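Local coordinates for protein polymerase X (PDB 2W9M) that probably extends DNA strands with deoxyribonucleoside triphosphates during repair, as a family X DNA polymerase that also carries a zinc-binding PHP domain, at residues V322-L327 against Y528-A533; F511-D516 against A541-S546. All coordinates share one frame; numbering follows the deposited sequence.

Interaction 1 (V322-L327 against Y528-A533); sequences VTVGDL and YGVMQA
Val530 pushes its two methyl groups from helix 526-535 into the turn formed by Val322-Leu327, on the flank of the distorted seven-stranded beta/alpha barrel of the PHP domain. The turn holds a short 3-10 segment, Val324-Asp326, and leads straight into strand 329-333, the first of the barrel. The branches of Val530 divide the work. CG1, anti to the backbone N (chi1 166°), lies against backbone: 3.6 Å from Val322 O and 3.9 Å from Thr323 CA. CG2 reaches the other part of the turn, 3.8 Å from the CG2 of Val324, whose side chain lies roughly perpendicular to that of Val530. The Leu327 side chain runs antiparallel alongside that of Val530, with its CD2 4.0 Å from Val530 CG2. Val322 meets the helix one turn further on, at Ala533. No hydrogen bond passes between the two segments, so this buried joint is made by apolar packing, but Val322 O is held by Arg534 NH1 next to Ala533 on the helix, and the backbone of Val322 is also hydrogen-bonded to Leu538. Within the turn, Asp326 OD2 takes the N-H of Thr323 at 2.9 Å on its anti side, 21° out of the carboxylate plane, and accepts a weak bond from Thr323 OG1, which probably steadies the turn. The last piece is Val322 CG1: a chi1 of 61° tucks it between its own N and C, and this branch, not CG2, ends 3.8 Å from Ala533 CB.

Interaction 2 (F511-D516 against A541-S546); sequences FAINTD and AHVVNS. With ZN (zinc ion), chain D.
Phe511 and Val543 form a single beta bridge on the last strand of the parallel sheet in the PHP domain, a fold known as a distorted seven-stranded beta/alpha barrel. Two backbone bonds make the bridge: Phe511 N to His542 O at 2.8 Å, and Val544 N to Phe511 O at 3.0 Å. Phe511 O also receives a CA-H...O contact from Val543.

The side-chain amides add a second set. Asn545 OD1 takes a weak bond from Ile513 N, 2.8 Å long but bent to 127°. Its ND2 gives a nearly straight bond (173°) to Asn514 OD1 at 3.1 Å, with the two amide planes 67° apart, and another to Gly329 O, joining the last strand to the first. With an alanine here, Asn514 OD1 and Gly329 O would probably lose the amide that ties them together across the two strands. Asn514 ND2, in turn, binds Glu487.

Apolar contacts flank the amides: the Ile513 and Val543 side chains meet roughly at right angles, with Ile513 CD1 4.0 Å from Val543 CG2, and Ala512 CB meets Val544 CG2. Beyond the bridge the chain continues to the metal site, where His332, His334 and Glu401 join Asp516, whose OD1 binds the zinc ion at 2.4 Å.

The two contacts sit side by side in the PHP domain, their centres about 8 Å apart, and their segments alternate along the chain: 322-327, 511-516, 528-533, then 541-546. Ile513 belongs to both neighbourhoods, its CD1 packing 3.6 Å from Ala533 CB and also against Val322. Asp326 O also lies 3.4 Å from Ser546 CB. Strand 511-514 and helix 526-535 follow each other in the chain; segment 322-327 leads into strand 329-333, and segment 541-546 lies between strand 511-514 and Gly329. Together the contacts help close the barrel between its first and last strands, with zinc ligands in or just after both: His332 and His334 at strand 329-333, Asp516 just past strand 511-514.

Interaction 1 (V322-L327 against Y528-A533)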
loop_
_atom_site.group_PDB
_atom_site.type_symbol
_atom_site.label_atom_id
_atom_site.label_comp_id
_atom_site.label_asym_id
_atom_site.label_seq_id
_atom_site.Cartn_x
_atom_site.Cartn_y
_atom_site.Cartn_z
ATOM N N VAL A 322 -17.651 2.896 -4.729
ATOM C CA VAL A 322 -17.264 2.875 -3.325
ATOM C C VAL A 322 -16.444 4.112 -2.948
ATOM O O VAL A 322 -15.713 4.662 -3.774
ATOM C CB VAL A 322 -16.482 1.585 -2.982
ATOM C CG1 VAL A 322 -15.199 1.505 -3.795
ATOM C CG2 VAL A 322 -16.186 1.511 -1.497
ATOM N N THR A 323 -16.585 4.552 -1.701
ATOM C CA THR A 323 -15.784 5.651 -1.173
ATOM C C THR A 323 -15.226 5.260 0.187
ATOM O O THR A 323 -15.668 4.276 0.781
ATOM C CB THR A 323 -16.611 6.934 -1.010
ATOM O OG1 THR A 323 -17.592 6.741 0.018
ATOM C CG2 THR A 323 -17.308 7.290 -2.312
ATOM N N VAL A 324 -14.260 6.030 0.680
ATOM C CA VAL A 324 -13.662 5.761 1.985
ATOM C C VAL A 324 -14.733 5.729 3.076
ATOM O O VAL A 324 -14.613 4.992 4.060
ATOM C CB VAL A 324 -12.567 6.799 2.337
ATOM C CG1 VAL A 324 -12.085 6.610 3.764
ATOM C CG2 VAL A 324 -11.401 6.681 1.374
ATOM N N GLY A 325 -15.789 6.514 2.888
ATOM C CA GLY A 325 -16.880 6.571 3.846
ATOM C C GLY A 325 -17.761 5.333 3.861
ATOM O O GLY A 325 -18.497 5.109 4.820
ATOM N N ASP A 326 -17.690 4.531 2.801
ATOM C CA ASP A 326 -18.475 3.302 2.701
ATOM C C ASP A 326 -17.800 2.143 3.423
ATOM O O ASP A 326 -18.342 1.041 3.494
ATOM C CB ASP A 326 -18.684 2.916 1.238
ATOM C CG ASP A 326 -19.608 3.867 0.514
ATOM O OD1 ASP A 326 -20.668 4.213 1.079
ATOM O OD2 ASP A 326 -19.274 4.267 -0.623
ATOM N N LEU A 327 -16.607 2.390 3.946
ATOM C CA LEU A 327 -15.848 1.345 4.613
ATOM C C LEU A 327 -16.152 1.328 6.108
ATOM O O LEU A 327 -15.429 1.920 6.905
ATOM C CB LEU A 327 -14.351 1.542 4.370
ATOM C CG LEU A 327 -13.731 0.956 3.094
ATOM C CD1 LEU A 327 -14.694 0.963 1.915
ATOM C CD2 LEU A 327 -12.451 1.703 2.758
ATOM N N TYR A 528 -6.199 5.151 -0.777
ATOM C CA TYR A 528 -5.452 4.658 -1.933
ATOM C C TYR A 528 -6.070 3.386 -2.503
ATOM O O TYR A 528 -6.105 3.199 -3.716
ATOM C CB TYR A 528 -3.979 4.419 -1.577
ATOM C CG TYR A 528 -3.302 5.621 -0.967
ATOM C CD1 TYR A 528 -2.858 5.601 0.352
ATOM C CD2 TYR A 528 -3.116 6.783 -1.705
ATOM C CE1 TYR A 528 -2.244 6.703 0.917
ATOM C CE2 TYR A 528 -2.501 7.891 -1.150
ATOM C CZ TYR A 528 -2.066 7.844 0.161
ATOM O OH TYR A 528 -1.452 8.946 0.713
ATOM N N GLY A 529 -6.545 2.512 -1.623
ATOM C CA GLY A 529 -7.241 1.311 -2.044
ATOM C C GLY A 529 -8.533 1.651 -2.762
ATOM O O GLY A 529 -8.884 1.027 -3.761
ATOM N N VAL A 530 -9.240 2.652 -2.251
ATOM C CA VAL A 530 -10.489 3.096 -2.857
ATOM C C VAL A 530 -10.279 3.639 -4.276
ATOM O O VAL A 530 -11.104 3.402 -5.158
ATOM C CB VAL A 530 -11.200 4.151 -1.985
ATOM C CG1 VAL A 530 -12.292 4.848 -2.772
ATOM C CG2 VAL A 530 -11.767 3.504 -0.730
ATOM N N MET A 531 -9.179 4.355 -4.496
ATOM C CA MET A 531 -8.864 4.882 -5.825
ATOM C C MET A 531 -8.677 3.751 -6.831
ATOM O O MET A 531 -9.061 3.876 -7.992
ATOM C CB MET A 531 -7.606 5.757 -5.789
ATOM C CG MET A 531 -7.708 6.965 -4.877
ATOM S SD MET A 531 -6.262 8.047 -4.977
ATOM C CE MET A 531 -6.495 8.788 -6.594
ATOM N N GLN A 532 -8.079 2.653 -6.376
ATOM C CA GLN A 532 -7.905 1.465 -7.206
ATOM C C GLN A 532 -9.246 0.768 -7.452
ATOM O O GLN A 532 -9.545 0.354 -8.574
ATOM C CB GLN A 532 -6.921 0.485 -6.554
ATOM C CG GLN A 532 -5.622 1.119 -6.080
ATOM C CD GLN A 532 -4.946 1.962 -7.152
ATOM O OE1 GLN A 532 -4.550 1.461 -8.206
ATOM N NE2 GLN A 532 -4.801 3.250 -6.876
ATOM N N ALA A 533 -10.049 0.639 -6.400
ATOM C CA ALA A 533 -11.354 -0.008 -6.509
ATOM C C ALA A 533 -12.285 0.733 -7.473
ATOM O O ALA A 533 -13.052 0.113 -8.208
ATOM C CB ALA A 533 -12.002 -0.137 -5.137
#

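Interaction 2 (F511-D516 against A541-S546)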
loop_
_atom_site.group_PDB
_atom_site.type_symbol
_atom_site.label_atom_id
_atom_site.label_comp_id
_atom_site.label_asym_id
_atom_site.label_seq_id
_atom_site.Cartn_x
_atom_site.Cartn_y
_atom_site.Cartn_z
ATOM N N PHE A 511 -14.904 -8.306 -3.008
ATOM C CA PHE A 511 -13.587 -7.799 -2.654
ATOM C C PHE A 511 -13.569 -7.217 -1.252
ATOM O O PHE A 511 -14.615 -6.937 -0.663
ATOM C CB PHE A 511 -13.133 -6.743 -3.661
ATOM C CG PHE A 511 -13.079 -7.244 -5.072
ATOM C CD1 PHE A 511 -14.204 -7.199 -5.876
ATOM C CD2 PHE A 511 -11.908 -7.772 -5.591
ATOM C CE1 PHE A 511 -14.162 -7.667 -7.174
ATOM C CE2 PHE A 511 -11.858 -8.236 -6.886
ATOM C CZ PHE A 511 -12.989 -8.182 -7.681
ATOM N N ALA A 512 -12.366 -7.040 -0.721
ATOM C CA ALA A 512 -12.187 -6.361 0.546
ATOM C C ALA A 512 -11.088 -5.305 0.409
ATOM O O ALA A 512 -9.944 -5.630 0.086
ATOM C CB ALA A 512 -11.838 -7.370 1.637
ATOM N N ILE A 513 -11.438 -4.044 0.635
ATOM C CA ILE A 513 -10.450 -2.974 0.613
ATOM C C ILE A 513 -9.830 -2.826 1.997
ATOM O O ILE A 513 -10.403 -2.195 2.881
ATOM C CB ILE A 513 -11.062 -1.637 0.153
ATOM C CG1 ILE A 513 -11.784 -1.817 -1.182
ATOM C CG2 ILE A 513 -9.986 -0.573 0.010
ATOM C CD1 ILE A 513 -12.542 -0.581 -1.640
ATOM N N ASN A 514 -8.655 -3.424 2.173
ATOM C CA ASN A 514 -7.996 -3.491 3.478
ATOM C C ASN A 514 -6.698 -2.690 3.512
ATOM O O ASN A 514 -5.885 -2.774 2.593
ATOM C CB ASN A 514 -7.707 -4.948 3.848
ATOM C CG ASN A 514 -8.970 -5.808 3.895
ATOM O OD1 ASN A 514 -10.093 -5.293 3.890
ATOM N ND2 ASN A 514 -8.789 -7.126 3.943
ATOM N N THR A 515 -6.503 -1.928 4.582
ATOM C CA THR A 515 -5.356 -1.034 4.696
ATOM C C THR A 515 -4.059 -1.761 5.070
ATOM O O THR A 515 -2.963 -1.300 4.738
ATOM C CB THR A 515 -5.620 0.054 5.747
ATOM O OG1 THR A 515 -5.888 -0.565 7.014
ATOM C CG2 THR A 515 -6.812 0.901 5.348
ATOM N N ASP A 516 -4.184 -2.890 5.763
ATOM C CA ASP A 516 -3.020 -3.603 6.277
ATOM C C ASP A 516 -2.198 -2.686 7.180
ATOM O O ASP A 516 -0.968 -2.752 7.199
ATOM C CB ASP A 516 -2.159 -4.126 5.123
ATOM C CG ASP A 516 -1.265 -5.281 5.538
ATOM O OD1 ASP A 516 -1.220 -5.590 6.745
ATOM O OD2 ASP A 516 -0.607 -5.881 4.661
ATOM N N ALA A 541 -21.483 -2.522 -2.831
ATOM C CA ALA A 541 -22.038 -3.875 -2.846
ATOM C C ALA A 541 -21.016 -4.939 -3.256
ATOM O O ALA A 541 -21.214 -6.125 -2.998
ATOM C CB ALA A 541 -23.274 -3.942 -3.740
ATOM N N HIS A 542 -19.929 -4.512 -3.894
ATOM C CA HIS A 542 -18.853 -5.425 -4.277
ATOM C C HIS A 542 -17.858 -5.617 -3.137
ATOM O O HIS A 542 -17.021 -6.519 -3.183
ATOM C CB HIS A 542 -18.091 -4.891 -5.496
ATOM C CG HIS A 542 -18.835 -5.011 -6.791
ATOM N ND1 HIS A 542 -19.550 -3.967 -7.338
ATOM C CD2 HIS A 542 -18.951 -6.044 -7.659
ATOM C CE1 HIS A 542 -20.087 -4.356 -8.482
ATOM N NE2 HIS A 542 -19.737 -5.610 -8.700
ATOM N N VAL A 543 -17.946 -4.760 -2.123
ATOM C CA VAL A 543 -16.948 -4.711 -1.061
ATOM C C VAL A 543 -17.529 -5.076 0.308
ATOM O O VAL A 543 -18.383 -4.358 0.831
ATOM C CB VAL A 543 -16.327 -3.300 -0.976
ATOM C CG1 VAL A 543 -15.328 -3.214 0.171
ATOM C CG2 VAL A 543 -15.676 -2.929 -2.289
ATOM N N VAL A 544 -17.051 -6.172 0.896
ATOM C CA VAL A 544 -17.539 -6.619 2.205
ATOM C C VAL A 544 -17.340 -5.597 3.325
ATOM O O VAL A 544 -18.096 -5.590 4.288
ATOM C CB VAL A 544 -16.887 -7.940 2.651
ATOM C CG1 VAL A 544 -17.250 -9.060 1.698
ATOM C CG2 VAL A 544 -15.381 -7.774 2.745
ATOM N N ASN A 545 -16.326 -4.743 3.207
ATOM C CA ASN A 545 -16.077 -3.713 4.215
ATOM C C ASN A 545 -17.272 -2.789 4.433
ATOM O O ASN A 545 -17.343 -2.094 5.447
ATOM C CB ASN A 545 -14.858 -2.860 3.843
ATOM C CG ASN A 545 -13.623 -3.687 3.579
ATOM O OD1 ASN A 545 -13.498 -4.314 2.528
ATOM N ND2 ASN A 545 -12.698 -3.688 4.528
ATOM N N SER A 546 -18.195 -2.768 3.476
ATOM C CA SER A 546 -19.340 -1.864 3.536
ATOM C C SER A 546 -20.418 -2.388 4.481
ATOM O O SER A 546 -21.388 -1.695 4.781
ATOM C CB SER A 546 -19.924 -1.643 2.139
ATOM O OG SER A 546 -20.607 -2.800 1.678
HETATM ZN ZN ZN D . -0.817 -7.956 6.866
#